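Local structure of carboxypeptidase A (Helicoverpa armigera, 1JQG) at residues 173-178 with 297-302; 192-197 with 213-218; 309-314 with 349-354; 326-331 with 377-382. The protein is a zinc carboxypeptidase of the insect mid-gut, made as a proenzyme, that probably trims residues from the C-terminal ends of dietary peptides. All coordinates share one frame; numbering follows the deposited sequence.

Contact 1: 173-178 with 297-302; sequences VVMMQS and NRMALY
Two neighbouring parallel strands in the middle of the mixed sheet of the carboxypeptidase domain meet where Val-173 to Gln-177 run beside Arg-298 to Tyr-302. Val-173 opens the ladder: its N binds Arg-298 O at 3.0 Å, and its O receives Ala-300 N at 2.7 Å, with a weak, longer bond from Leu-301 N. One carbonyl thus takes two successive N-H groups, the mark of a beta bulge at Ala-300, where the register slips by one residue. Beyond it the regular parallel pattern resumes, and Met-175 N reaches Leu-301 O at 2.8 Å.

Such central strands of the M14 alpha/beta fold lie between layers of helices, and here helix 283-294 packs on the face that carries Met-175 and Tyr-302. These two side chains lie alongside each other and point the same way. The extended methionine brings SD to the edge of the ring, 3.8 Å from Tyr-302 CE1 and in the ring plane, a Met-aromatic contact, while Met-299 bends at chi3 (-69°) and lays CE against Met-175 CB at 4.0 Å. At the outer end, Val-173 CG2 sits over one face of the Arg-298 guanidinium, whose NH1 is held by Asp-212 and the carbonyl of Lys-171. Toward the zinc site, Tyr-302 OH gives a weak hydrogen bond to Gln-177 OE1 at 2.8 Å, the amide and ring planes 64° apart; the other end of that amide, NE2, is bound by Asp-304.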
loop_
_atom_site.group_PDB
_atom_site.type_symbol
_atom_site.label_atom_id
_atom_site.label_comp_id
_atom_site.label_asym_id
_atom_site.label_seq_id
_atom_site.Cartn_x
_atom_site.Cartn_y
_atom_site.Cartn_z
ATOM N N VAL A 173 -2.169 -1.525 21.241
ATOM C CA VAL A 173 -1.202 -1.554 20.154
ATOM C C VAL A 173 -1.781 -1.116 18.798
ATOM O O VAL A 173 -2.901 -1.479 18.389
ATOM C CB VAL A 173 -0.665 -2.986 20.001
ATOM C CG1 VAL A 173 0.329 -3.162 18.867
ATOM C CG2 VAL A 173 0.015 -3.425 21.283
ATOM N N VAL A 174 -1.058 -0.283 18.101
ATOM C CA VAL A 174 -1.394 0.202 16.777
ATOM C C VAL A 174 -0.342 -0.266 15.757
ATOM O O VAL A 174 0.837 0.080 15.881
ATOM C CB VAL A 174 -1.482 1.748 16.759
ATOM C CG1 VAL A 174 -1.704 2.265 15.337
ATOM C CG2 VAL A 174 -2.572 2.198 17.714
ATOM N N MET A 175 -0.746 -1.149 14.847
ATOM C CA MET A 175 0.209 -1.656 13.862
ATOM C C MET A 175 0.068 -0.836 12.587
ATOM O O MET A 175 -1.030 -0.521 12.148
ATOM C CB MET A 175 0.049 -3.167 13.612
ATOM C CG MET A 175 1.259 -3.760 12.913
ATOM S SD MET A 175 1.139 -5.508 12.646
ATOM C CE MET A 175 2.235 -5.700 11.240
ATOM N N MET A 176 1.191 -0.589 11.937
ATOM C CA MET A 176 1.195 0.139 10.651
ATOM C C MET A 176 2.222 -0.442 9.697
ATOM O O MET A 176 3.292 -0.906 10.107
ATOM C CB MET A 176 1.505 1.569 11.028
ATOM C CG MET A 176 1.591 2.576 9.919
ATOM S SD MET A 176 2.436 4.043 10.580
ATOM C CE MET A 176 1.552 4.261 12.097
ATOM N N GLN A 177 1.866 -0.547 8.428
ATOM C CA GLN A 177 2.793 -1.104 7.433
ATOM C C GLN A 177 2.650 -0.466 6.064
ATOM O O GLN A 177 1.617 0.026 5.708
ATOM C CB GLN A 177 2.626 -2.614 7.221
ATOM C CG GLN A 177 1.220 -3.031 6.805
ATOM C CD GLN A 177 1.087 -4.528 6.627
ATOM O OE1 GLN A 177 1.401 -5.234 7.585
ATOM N NE2 GLN A 177 0.649 -4.974 5.445
ATOM N N SER A 178 3.681 -0.557 5.249
ATOM C CA SER A 178 3.698 -0.004 3.922
ATOM C C SER A 178 4.580 -0.823 2.981
ATOM O O SER A 178 5.267 -1.718 3.423
ATOM C CB SER A 178 4.132 1.486 3.921
ATOM O OG SER A 178 5.460 1.679 4.359
ATOM N N ASN A 297 -3.675 -10.029 21.378
ATOM C CA ASN A 297 -4.296 -9.837 22.671
ATOM C C ASN A 297 -4.649 -8.391 22.988
ATOM O O ASN A 297 -5.610 -8.121 23.694
ATOM C CB ASN A 297 -3.345 -10.335 23.777
ATOM C CG ASN A 297 -4.038 -10.366 25.130
ATOM O OD1 ASN A 297 -5.056 -11.028 25.374
ATOM N ND2 ASN A 297 -3.423 -9.618 26.048
ATOM N N ARG A 298 -3.926 -7.423 22.434
ATOM C CA ARG A 298 -4.216 -6.025 22.668
ATOM C C ARG A 298 -4.079 -5.073 21.484
ATOM O O ARG A 298 -4.011 -3.857 21.672
ATOM C CB ARG A 298 -3.356 -5.536 23.854
ATOM C CG ARG A 298 -1.853 -5.557 23.571
ATOM C CD ARG A 298 -1.127 -5.369 24.913
ATOM N NE ARG A 298 0.302 -5.370 24.735
ATOM C CZ ARG A 298 1.122 -4.341 24.676
ATOM N NH1 ARG A 298 0.611 -3.116 24.800
ATOM N NH2 ARG A 298 2.444 -4.511 24.508
ATOM N N MET A 299 -4.097 -5.575 20.267
ATOM C CA MET A 299 -4.051 -4.761 19.058
ATOM C C MET A 299 -5.366 -4.007 18.833
ATOM O O MET A 299 -6.396 -4.669 18.640
ATOM C CB MET A 299 -3.790 -5.610 17.797
ATOM C CG MET A 299 -3.452 -4.751 16.579
ATOM S SD MET A 299 -2.933 -5.637 15.135
ATOM C CE MET A 299 -1.316 -6.263 15.674
ATOM N N ALA A 300 -5.291 -2.669 18.890
ATOM C CA ALA A 300 -6.516 -1.876 18.725
ATOM C C ALA A 300 -6.734 -1.421 17.278
ATOM O O ALA A 300 -7.899 -1.301 16.882
ATOM C CB ALA A 300 -6.532 -0.655 19.633
ATOM N N LEU A 301 -5.663 -1.170 16.537
ATOM C CA LEU A 301 -5.805 -0.629 15.187
ATOM C C LEU A 301 -4.696 -1.186 14.268
ATOM O O LEU A 301 -3.535 -1.324 14.731
ATOM C CB LEU A 301 -5.693 0.907 15.167
ATOM C CG LEU A 301 -5.827 1.625 13.839
ATOM C CD1 LEU A 301 -7.166 1.420 13.115
ATOM C CD2 LEU A 301 -5.615 3.129 14.049
ATOM N N TYR A 302 -5.128 -1.536 13.065
ATOM C CA TYR A 302 -4.218 -2.053 12.061
ATOM C C TYR A 302 -4.394 -1.281 10.748
ATOM O O TYR A 302 -5.520 -1.204 10.244
ATOM C CB TYR A 302 -4.468 -3.546 11.815
ATOM C CG TYR A 302 -3.635 -4.167 10.726
ATOM C CD1 TYR A 302 -2.389 -4.700 11.005
ATOM C CD2 TYR A 302 -4.094 -4.224 9.395
ATOM C CE1 TYR A 302 -1.596 -5.308 10.043
ATOM C CE2 TYR A 302 -3.310 -4.830 8.407
ATOM C CZ TYR A 302 -2.064 -5.375 8.757
ATOM O OH TYR A 302 -1.324 -5.927 7.762
#

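Contact 2: 192-197 with 213-218; sequences LYAIHK and WIILPV
Helix 187-200 lies on the sheet through Ile-195 and Ala-194, which meet Ile-215 of strand 212-216, and the principle illustrated is helix-on-sheet packing by branched aliphatic side chains. Aliphatic contact between the two isoleucines forms its middle. Ile-215 points toward the helix and ends in CD1, which touches Ile-195 CG1 at 3.8 Å and also Ala-194 CB at 4.1 Å. That CB, directed toward the strand, is the alanine atom that meets the methyl. Ile-195 leaves the helix at a slant and turns its end back to the strand: with CG1 anti to the carbonyl carbon (chi1 -67°) and the chain extended, its CD1 comes to 4.0 Å from Ile-215 CG2. Both branches of Ile-215 are therefore used by one helix residue.

Contacts with the proline ring make a second group. Pro-217, just past the end of the strand, offers CG to Ile-195 CD1 at 4.1 Å and CB to Leu-192 CD1, also at 4.1 Å. Both aliphatic chains cross the ring at about a right angle, and Leu-192 gets there although its first bond leads away from the strand. Thr-191 of the same helix adds to the packing on Ile-215 and Pro-217.

Polar bonding stays within each element and its neighbours: the helix keeps its own i to i+4 bonds, such as His-196 N to Leu-192 O, while Ile-215 pairs with Leu-159 of the next strand. With only carbon meeting carbon, the contact has no directional bonds, and its specificity probably rests on the fit of shapes and the burial of apolar surface.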
loop_
_atom_site.group_PDB
_atom_site.type_symbol
_atom_site.label_atom_id
_atom_site.label_comp_id
_atom_site.label_asym_id
_atom_site.label_seq_id
_atom_site.Cartn_x
_atom_site.Cartn_y
_atom_site.Cartn_z
ATOM N N LEU A 192 7.236 6.544 7.388
ATOM C CA LEU A 192 8.486 7.109 7.856
ATOM C C LEU A 192 8.228 8.368 8.660
ATOM O O LEU A 192 8.962 8.850 9.541
ATOM C CB LEU A 192 9.384 7.396 6.625
ATOM C CG LEU A 192 10.665 6.554 6.439
ATOM C CD1 LEU A 192 10.448 5.121 6.807
ATOM C CD2 LEU A 192 11.148 6.704 5.012
ATOM N N TYR A 193 7.138 9.063 8.320
ATOM C CA TYR A 193 6.798 10.304 9.011
ATOM C C TYR A 193 6.304 9.952 10.394
ATOM O O TYR A 193 6.620 10.654 11.359
ATOM C CB TYR A 193 5.751 11.090 8.208
ATOM C CG TYR A 193 5.586 12.528 8.629
ATOM C CD1 TYR A 193 6.368 13.524 8.031
ATOM C CD2 TYR A 193 4.686 12.902 9.602
ATOM C CE1 TYR A 193 6.229 14.859 8.412
ATOM C CE2 TYR A 193 4.542 14.221 9.967
ATOM C CZ TYR A 193 5.322 15.190 9.385
ATOM O OH TYR A 193 5.150 16.486 9.795
ATOM N N ALA A 194 5.547 8.850 10.473
ATOM C CA ALA A 194 5.043 8.354 11.756
ATOM C C ALA A 194 6.153 8.035 12.755
ATOM O O ALA A 194 6.060 8.204 13.982
ATOM C CB ALA A 194 4.158 7.150 11.541
ATOM N N ILE A 195 7.262 7.472 12.278
ATOM C CA ILE A 195 8.458 7.229 13.076
ATOM C C ILE A 195 9.070 8.557 13.513
ATOM O O ILE A 195 9.608 8.688 14.626
ATOM C CB ILE A 195 9.484 6.415 12.255
ATOM C CG1 ILE A 195 8.955 5.001 12.001
ATOM C CG2 ILE A 195 10.812 6.345 12.955
ATOM C CD1 ILE A 195 9.783 4.125 11.081
ATOM N N HIS A 196 9.032 9.553 12.593
ATOM C CA HIS A 196 9.653 10.842 12.841
ATOM C C HIS A 196 8.934 11.583 13.950
ATOM O O HIS A 196 9.529 12.209 14.817
ATOM C CB HIS A 196 9.766 11.630 11.538
ATOM C CG HIS A 196 10.167 13.067 11.687
ATOM N ND1 HIS A 196 9.330 14.167 11.710
ATOM C CD2 HIS A 196 11.422 13.542 11.834
ATOM C CE1 HIS A 196 10.050 15.261 11.871
ATOM N NE2 HIS A 196 11.312 14.904 11.956
ATOM N N LYS A 197 7.616 11.556 13.946
ATOM C CA LYS A 197 6.838 12.246 14.996
ATOM C C LYS A 197 6.748 11.482 16.312
ATOM O O LYS A 197 6.546 12.083 17.346
ATOM C CB LYS A 197 5.404 12.558 14.543
ATOM C CG LYS A 197 5.361 13.676 13.486
ATOM C CD LYS A 197 5.744 14.948 14.244
ATOM C CE LYS A 197 5.849 16.146 13.317
ATOM N NZ LYS A 197 6.068 17.338 14.216
ATOM N N TRP A 213 3.406 1.088 19.583
ATOM C CA TRP A 213 3.362 1.094 18.118
ATOM C C TRP A 213 4.300 0.059 17.492
ATOM O O TRP A 213 5.377 -0.304 17.971
ATOM C CB TRP A 213 3.683 2.462 17.540
ATOM C CG TRP A 213 2.914 3.600 18.113
ATOM C CD1 TRP A 213 3.037 4.158 19.364
ATOM C CD2 TRP A 213 1.917 4.374 17.446
ATOM N NE1 TRP A 213 2.169 5.212 19.514
ATOM C CE2 TRP A 213 1.476 5.367 18.346
ATOM C CE3 TRP A 213 1.360 4.351 16.166
ATOM C CZ2 TRP A 213 0.489 6.306 18.006
ATOM C CZ3 TRP A 213 0.394 5.250 15.832
ATOM C CH2 TRP A 213 -0.049 6.219 16.747
ATOM N N ILE A 214 3.831 -0.491 16.358
ATOM C CA ILE A 214 4.567 -1.427 15.551
ATOM C C ILE A 214 4.555 -0.810 14.165
ATOM O O ILE A 214 3.493 -0.610 13.563
ATOM C CB ILE A 214 3.945 -2.828 15.545
ATOM C CG1 ILE A 214 4.111 -3.513 16.914
ATOM C CG2 ILE A 214 4.584 -3.715 14.457
ATOM C CD1 ILE A 214 3.436 -4.861 17.070
ATOM N N ILE A 215 5.738 -0.542 13.600
ATOM C CA ILE A 215 5.834 0.035 12.270
ATOM C C ILE A 215 6.749 -0.778 11.389
ATOM O O ILE A 215 7.929 -0.928 11.709
ATOM C CB ILE A 215 6.303 1.501 12.345
ATOM C CG1 ILE A 215 5.343 2.322 13.233
ATOM C CG2 ILE A 215 6.382 2.109 10.941
ATOM C CD1 ILE A 215 5.643 3.800 13.323
ATOM N N LEU A 216 6.218 -1.217 10.247
ATOM C CA LEU A 216 6.976 -1.988 9.253
ATOM C C LEU A 216 7.060 -1.193 7.941
ATOM O O LEU A 216 6.121 -1.149 7.135
ATOM C CB LEU A 216 6.311 -3.359 9.032
ATOM C CG LEU A 216 6.878 -4.277 7.953
ATOM C CD1 LEU A 216 8.313 -4.698 8.213
ATOM C CD2 LEU A 216 6.088 -5.575 7.820
ATOM N N PRO A 217 8.162 -0.473 7.729
ATOM C CA PRO A 217 8.365 0.373 6.557
ATOM C C PRO A 217 8.305 -0.378 5.243
ATOM O O PRO A 217 7.624 0.025 4.296
ATOM C CB PRO A 217 9.643 1.096 6.846
ATOM C CG PRO A 217 9.842 1.011 8.347
ATOM C CD PRO A 217 9.262 -0.341 8.704
ATOM N N VAL A 218 9.136 -1.386 5.009
ATOM C CA VAL A 218 9.270 -2.140 3.799
ATOM C C VAL A 218 8.813 -3.588 3.949
ATOM O O VAL A 218 9.534 -4.504 4.294
ATOM C CB VAL A 218 10.720 -2.156 3.273
ATOM C CG1 VAL A 218 10.739 -2.690 1.840
ATOM C CG2 VAL A 218 11.316 -0.761 3.311
#

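Contact 3: 309-314 with 349-354; sequences GSMILY and DYIVGN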
loop_
_atom_site.group_PDB
_atom_site.type_symbol
_atom_site.label_atom_id
_atom_site.label_comp_id
_atom_site.label_asym_id
_atom_site.label_seq_id
_atom_site.Cartn_x
_atom_site.Cartn_y
_atom_site.Cartn_z
ATOM N N GLY A 309 -5.600 6.120 -4.755
ATOM C CA GLY A 309 -7.028 6.257 -4.721
ATOM C C GLY A 309 -7.694 7.336 -3.866
ATOM O O GLY A 309 -8.863 7.727 -4.034
ATOM N N SER A 310 -7.037 7.736 -2.778
ATOM C CA SER A 310 -7.560 8.718 -1.844
ATOM C C SER A 310 -8.823 8.167 -1.175
ATOM O O SER A 310 -9.919 8.757 -1.132
ATOM C CB SER A 310 -7.841 10.079 -2.471
ATOM O OG SER A 310 -6.663 10.629 -3.037
ATOM N N MET A 311 -8.682 7.011 -0.560
ATOM C CA MET A 311 -9.765 6.339 0.112
ATOM C C MET A 311 -9.311 5.535 1.307
ATOM O O MET A 311 -8.149 5.158 1.416
ATOM C CB MET A 311 -10.548 5.368 -0.798
ATOM C CG MET A 311 -9.738 4.682 -1.866
ATOM S SD MET A 311 -10.601 3.872 -3.212
ATOM C CE MET A 311 -10.770 5.077 -4.477
ATOM N N ILE A 312 -10.194 5.396 2.287
ATOM C CA ILE A 312 -9.972 4.540 3.449
ATOM C C ILE A 312 -11.001 3.426 3.434
ATOM O O ILE A 312 -12.167 3.804 3.506
ATOM C CB ILE A 312 -10.122 5.371 4.745
ATOM C CG1 ILE A 312 -9.020 6.447 4.829
ATOM C CG2 ILE A 312 -10.083 4.610 6.049
ATOM C CD1 ILE A 312 -9.295 7.507 5.858
ATOM N N LEU A 313 -10.570 2.174 3.193
ATOM C CA LEU A 313 -11.519 1.054 3.055
ATOM C C LEU A 313 -11.411 0.086 4.240
ATOM O O LEU A 313 -10.421 0.079 4.981
ATOM C CB LEU A 313 -11.239 0.218 1.790
ATOM C CG LEU A 313 -11.219 1.003 0.471
ATOM C CD1 LEU A 313 -12.364 2.009 0.335
ATOM C CD2 LEU A 313 -9.938 1.809 0.276
ATOM N N TYR A 314 -12.440 -0.706 4.364
ATOM C CA TYR A 314 -12.565 -1.720 5.414
ATOM C C TYR A 314 -13.601 -2.732 4.988
ATOM O O TYR A 314 -14.090 -2.713 3.855
ATOM C CB TYR A 314 -13.049 -1.055 6.726
ATOM C CG TYR A 314 -14.446 -0.394 6.577
ATOM C CD1 TYR A 314 -15.611 -1.171 6.658
ATOM C CD2 TYR A 314 -14.563 0.992 6.356
ATOM C CE1 TYR A 314 -16.875 -0.576 6.509
ATOM C CE2 TYR A 314 -15.827 1.584 6.204
ATOM C CZ TYR A 314 -16.982 0.799 6.276
ATOM O OH TYR A 314 -18.210 1.364 6.113
ATOM N N ASP A 349 -11.019 15.014 -2.099
ATOM C CA ASP A 349 -11.361 14.575 -0.729
ATOM C C ASP A 349 -11.348 13.060 -0.583
ATOM O O ASP A 349 -11.561 12.322 -1.541
ATOM C CB ASP A 349 -12.732 15.095 -0.331
ATOM C CG ASP A 349 -12.796 16.599 -0.155
ATOM O OD1 ASP A 349 -13.791 17.176 -0.662
ATOM O OD2 ASP A 349 -11.884 17.175 0.476
ATOM N N TYR A 350 -11.114 12.595 0.631
ATOM C CA TYR A 350 -11.056 11.156 0.892
ATOM C C TYR A 350 -12.413 10.480 0.852
ATOM O O TYR A 350 -13.370 10.996 1.402
ATOM C CB TYR A 350 -10.359 10.882 2.235
ATOM C CG TYR A 350 -8.923 10.443 2.096
ATOM C CD1 TYR A 350 -7.914 11.316 1.737
ATOM C CD2 TYR A 350 -8.604 9.113 2.337
ATOM C CE1 TYR A 350 -6.587 10.889 1.623
ATOM C CE2 TYR A 350 -7.282 8.673 2.219
ATOM C CZ TYR A 350 -6.292 9.563 1.873
ATOM O OH TYR A 350 -5.012 9.118 1.763
ATOM N N ILE A 351 -12.483 9.314 0.247
ATOM C CA ILE A 351 -13.652 8.444 0.250
ATOM C C ILE A 351 -13.544 7.407 1.379
ATOM O O ILE A 351 -12.460 6.862 1.640
ATOM C CB ILE A 351 -13.700 7.704 -1.109
ATOM C CG1 ILE A 351 -13.861 8.714 -2.241
ATOM C CG2 ILE A 351 -14.739 6.589 -1.131
ATOM C CD1 ILE A 351 -13.826 8.113 -3.639
ATOM N N VAL A 352 -14.670 7.080 2.001
ATOM C CA VAL A 352 -14.743 6.092 3.039
ATOM C C VAL A 352 -15.756 5.006 2.672
ATOM O O VAL A 352 -16.851 5.280 2.224
ATOM C CB VAL A 352 -15.101 6.717 4.416
ATOM C CG1 VAL A 352 -14.951 5.626 5.494
ATOM C CG2 VAL A 352 -14.155 7.857 4.796
ATOM N N GLY A 353 -15.458 3.754 2.922
ATOM C CA GLY A 353 -16.388 2.694 2.698
ATOM C C GLY A 353 -15.824 1.274 2.682
ATOM O O GLY A 353 -14.641 1.043 2.868
ATOM N N ASN A 354 -16.716 0.313 2.450
ATOM C CA ASN A 354 -16.384 -1.088 2.287
ATOM C C ASN A 354 -15.579 -1.319 0.995
ATOM O O ASN A 354 -15.892 -0.687 -0.008
ATOM C CB ASN A 354 -17.703 -1.891 2.335
ATOM C CG ASN A 354 -17.490 -3.373 2.132
ATOM O OD1 ASN A 354 -17.089 -4.017 3.075
ATOM N ND2 ASN A 354 -17.723 -3.891 0.941
#
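Ile-312 and Tyr-350 pack at the tight end of a parallel strand pair that belongs to a beta-alpha-beta unit: strand 311-314, helix 325-340, strand 351-354. The backbone bonds are short here, Ile-351 N to Ser-310 O at 3.0 Å and Ile-312 N to Ile-351 O at 2.8 Å. Over this end lies the Tyr-350 ring, one face against Ser-310 C. Ile-312 crosses it at about a right angle, setting CG1 3.7 Å from Tyr-350 CD2, while Ala-336 and Ile-339 of the connecting helix also touch the tyrosine.

The opposite sheet face is more open: there Met-311 CB meets Ile-351 CB at 3.9 Å, but the Ile-351 side chain is partly exposed. Asp-349 is exposed, its carboxylate paired with Lys-343.

Toward Gly-353 the ladder slackens: its N makes only a weak bond to Ile-312 O at 3.3 Å, and its O receives Tyr-314 N at 3.2 Å. The ring of Tyr-314 adds packing here. Its CG stands between the backbone N and carbonyl carbon (chi1 61°), which folds the ring over the glycine peptide, with Gly-353 O 3.4 Å above the Tyr-314 ring plane and offset toward the rim.

Strand 351-354 is the sheet's outermost, so backbone bonds secure its inner side, and where they lengthen Tyr-314 over the Gly-353 peptide probably helps to hold the pair together.

Contact 4: 326-331 with 377-382; sequences LQLHLI and FSYTYE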
loop_
_atom_site.group_PDB
_atom_site.type_symbol
_atom_site.label_atom_id
_atom_site.label_comp_id
_atom_site.label_asym_id
_atom_site.label_seq_id
_atom_site.Cartn_x
_atom_site.Cartn_y
_atom_site.Cartn_z
ATOM N N LEU A 326 -20.723 0.079 11.691
ATOM C CA LEU A 326 -21.031 1.484 11.969
ATOM C C LEU A 326 -19.872 2.203 12.649
ATOM O O LEU A 326 -19.586 3.367 12.333
ATOM C CB LEU A 326 -22.303 1.607 12.791
ATOM C CG LEU A 326 -23.562 0.902 12.277
ATOM C CD1 LEU A 326 -24.733 1.161 13.219
ATOM C CD2 LEU A 326 -23.868 1.331 10.851
ATOM N N GLN A 327 -19.209 1.518 13.573
ATOM C CA GLN A 327 -18.040 2.049 14.266
ATOM C C GLN A 327 -16.830 2.211 13.345
ATOM O O GLN A 327 -16.177 3.260 13.339
ATOM C CB GLN A 327 -17.645 1.139 15.422
ATOM C CG GLN A 327 -18.686 1.033 16.526
ATOM C CD GLN A 327 -18.255 0.113 17.661
ATOM O OE1 GLN A 327 -17.273 0.434 18.372
ATOM N NE2 GLN A 327 -18.968 -1.007 17.842
ATOM N N LEU A 328 -16.621 1.227 12.466
ATOM C CA LEU A 328 -15.553 1.271 11.486
ATOM C C LEU A 328 -15.686 2.475 10.555
ATOM O O LEU A 328 -14.728 3.182 10.254
ATOM C CB LEU A 328 -15.581 -0.014 10.695
ATOM C CG LEU A 328 -14.972 -1.280 11.297
ATOM C CD1 LEU A 328 -15.198 -2.422 10.315
ATOM C CD2 LEU A 328 -13.469 -1.122 11.494
ATOM N N HIS A 329 -16.906 2.698 10.020
ATOM C CA HIS A 329 -17.119 3.797 9.098
ATOM C C HIS A 329 -16.956 5.155 9.789
ATOM O O HIS A 329 -16.418 6.093 9.207
ATOM C CB HIS A 329 -18.479 3.658 8.437
ATOM C CG HIS A 329 -18.624 4.474 7.182
ATOM N ND1 HIS A 329 -18.865 5.843 7.213
ATOM C CD2 HIS A 329 -18.538 4.136 5.886
ATOM C CE1 HIS A 329 -18.938 6.286 5.967
ATOM N NE2 HIS A 329 -18.723 5.270 5.141
ATOM N N LEU A 330 -17.459 5.272 11.004
ATOM C CA LEU A 330 -17.407 6.489 11.797
ATOM C C LEU A 330 -15.981 6.954 12.020
ATOM O O LEU A 330 -15.585 8.106 11.831
ATOM C CB LEU A 330 -18.093 6.263 13.148
ATOM C CG LEU A 330 -18.257 7.434 14.104
ATOM C CD1 LEU A 330 -18.932 8.653 13.478
ATOM C CD2 LEU A 330 -19.132 7.041 15.306
ATOM N N ILE A 331 -15.086 6.013 12.415
ATOM C CA ILE A 331 -13.688 6.367 12.663
ATOM C C ILE A 331 -12.984 6.675 11.351
ATOM O O ILE A 331 -12.129 7.586 11.275
ATOM C CB ILE A 331 -12.954 5.273 13.423
ATOM C CG1 ILE A 331 -13.572 5.100 14.820
ATOM C CG2 ILE A 331 -11.465 5.502 13.585
ATOM C CD1 ILE A 331 -12.982 4.024 15.689
ATOM N N PHE A 377 -10.565 -2.784 14.733
ATOM C CA PHE A 377 -10.568 -1.725 13.730
ATOM C C PHE A 377 -9.391 -1.935 12.798
ATOM O O PHE A 377 -8.229 -1.985 13.249
ATOM C CB PHE A 377 -10.482 -0.354 14.405
ATOM C CG PHE A 377 -11.568 -0.122 15.426
ATOM C CD1 PHE A 377 -11.315 -0.320 16.774
ATOM C CD2 PHE A 377 -12.841 0.235 15.045
ATOM C CE1 PHE A 377 -12.289 -0.120 17.726
ATOM C CE2 PHE A 377 -13.841 0.430 15.993
ATOM C CZ PHE A 377 -13.558 0.262 17.323
ATOM N N SER A 378 -9.645 -2.096 11.509
ATOM C CA SER A 378 -8.585 -2.369 10.538
ATOM C C SER A 378 -8.952 -1.760 9.193
ATOM O O SER A 378 -9.976 -1.906 8.554
ATOM C CB SER A 378 -8.343 -3.872 10.443
ATOM O OG SER A 378 -7.309 -4.230 9.576
ATOM N N TYR A 379 -8.072 -0.924 8.671
ATOM C CA TYR A 379 -8.268 -0.255 7.395
ATOM C C TYR A 379 -7.116 -0.529 6.421
ATOM O O TYR A 379 -5.948 -0.782 6.796
ATOM C CB TYR A 379 -8.455 1.259 7.637
ATOM C CG TYR A 379 -9.579 1.574 8.627
ATOM C CD1 TYR A 379 -9.254 1.691 9.986
ATOM C CD2 TYR A 379 -10.901 1.737 8.243
ATOM C CE1 TYR A 379 -10.229 1.957 10.909
ATOM C CE2 TYR A 379 -11.864 2.053 9.190
ATOM C CZ TYR A 379 -11.534 2.140 10.523
ATOM O OH TYR A 379 -12.459 2.394 11.492
ATOM N N THR A 380 -7.400 -0.321 5.159
ATOM C CA THR A 380 -6.432 -0.304 4.078
ATOM C C THR A 380 -6.441 1.101 3.462
ATOM O O THR A 380 -7.464 1.504 2.925
ATOM C CB THR A 380 -6.732 -1.388 3.052
ATOM O OG1 THR A 380 -6.089 -0.946 1.821
ATOM C CG2 THR A 380 -8.211 -1.566 2.723
ATOM N N TYR A 381 -5.374 1.864 3.680
ATOM C CA TYR A 381 -5.266 3.216 3.186
ATOM C C TYR A 381 -4.870 3.228 1.728
ATOM O O TYR A 381 -4.086 2.432 1.248
ATOM C CB TYR A 381 -4.220 4.034 3.958
ATOM C CG TYR A 381 -4.737 4.831 5.133
ATOM C CD1 TYR A 381 -5.377 4.252 6.196
ATOM C CD2 TYR A 381 -4.559 6.191 5.173
ATOM C CE1 TYR A 381 -5.848 4.992 7.271
ATOM C CE2 TYR A 381 -5.007 6.967 6.233
ATOM C CZ TYR A 381 -5.647 6.361 7.280
ATOM O OH TYR A 381 -6.080 7.083 8.373
ATOM N N GLU A 382 -5.461 4.146 0.988
ATOM C CA GLU A 382 -5.132 4.375 -0.410
ATOM C C GLU A 382 -4.740 5.841 -0.503
ATOM O O GLU A 382 -5.654 6.633 -0.601
ATOM C CB GLU A 382 -6.307 4.054 -1.333
ATOM C CG GLU A 382 -6.732 2.585 -1.329
ATOM C CD GLU A 382 -5.724 1.697 -2.056
ATOM O OE1 GLU A 382 -5.026 2.247 -2.929
ATOM O OE2 GLU A 382 -5.616 0.476 -1.778
#
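Leu-328 and Ile-331, one helical turn of helix 325-340, meet Phe-377 and Tyr-379 of strand 377-383 to form the apolar centre. Ile-331 CD1 stands over one face of the Phe-377 ring, 4.0 Å from its centroid and offset toward the rim, a CH-pi contact made with the side chain crossing the ring at about a right angle. Leu-328 CD2 touches both aromatic residues, 3.7 Å from Phe-377 CA and 3.9 Å from Tyr-379 CZ. Phe-377 leans to the helix because its CG lies anti to the carbonyl carbon (chi1 -55°).

Bordering this centre is a buried polar pair: Tyr-379 OH, with Ile-331 CB 3.5 Å from it, gives a hydrogen bond to Leu-328 O at 2.7 Å. It approaches in the carbonyl plane, on a lone pair, with a C=O...O angle of 112°, so a helix carbonyl gains a side-chain donor. Outermost is the exposed Gln-327, whose CB lies in the ring plane at the Phe-377 edge and whose OE1 comes to 3.9 Å from Phe-377 CZ.

The helix segment 326-331 runs at 54° to the strand segment 377-382, whose far end carries Glu-382, the predicted proton donor/acceptor; such helices packed against the central mixed sheet are an element of the M14 alpha/beta fold.

How the contacts relate
All four contacts serve the mixed eight-stranded sheet of the enzyme domain and are largely buried, but they differ in exposure. Contacts 1 and 3 pair strands, so backbone bonds dominate; contact 1 lies amid the sheet, whereas contact 3 reaches its outermost strand and has more exposed residues. Contacts 2 and 4 lay helices on strands: contact 2 is wholly aliphatic, while contact 4 adds aromatic rings and one hydroxyl bond. Strands 173-178 and 212-216 are neighbours, joining contacts 1 and 2; the backbone of Tyr-302 pairs with that of Phe-377 and Tyr-379, joining 1 and 4. Helix 325-340 of contact 4 connects the two strands of contact 3, and the two also meet between Met-311 and Glu-382.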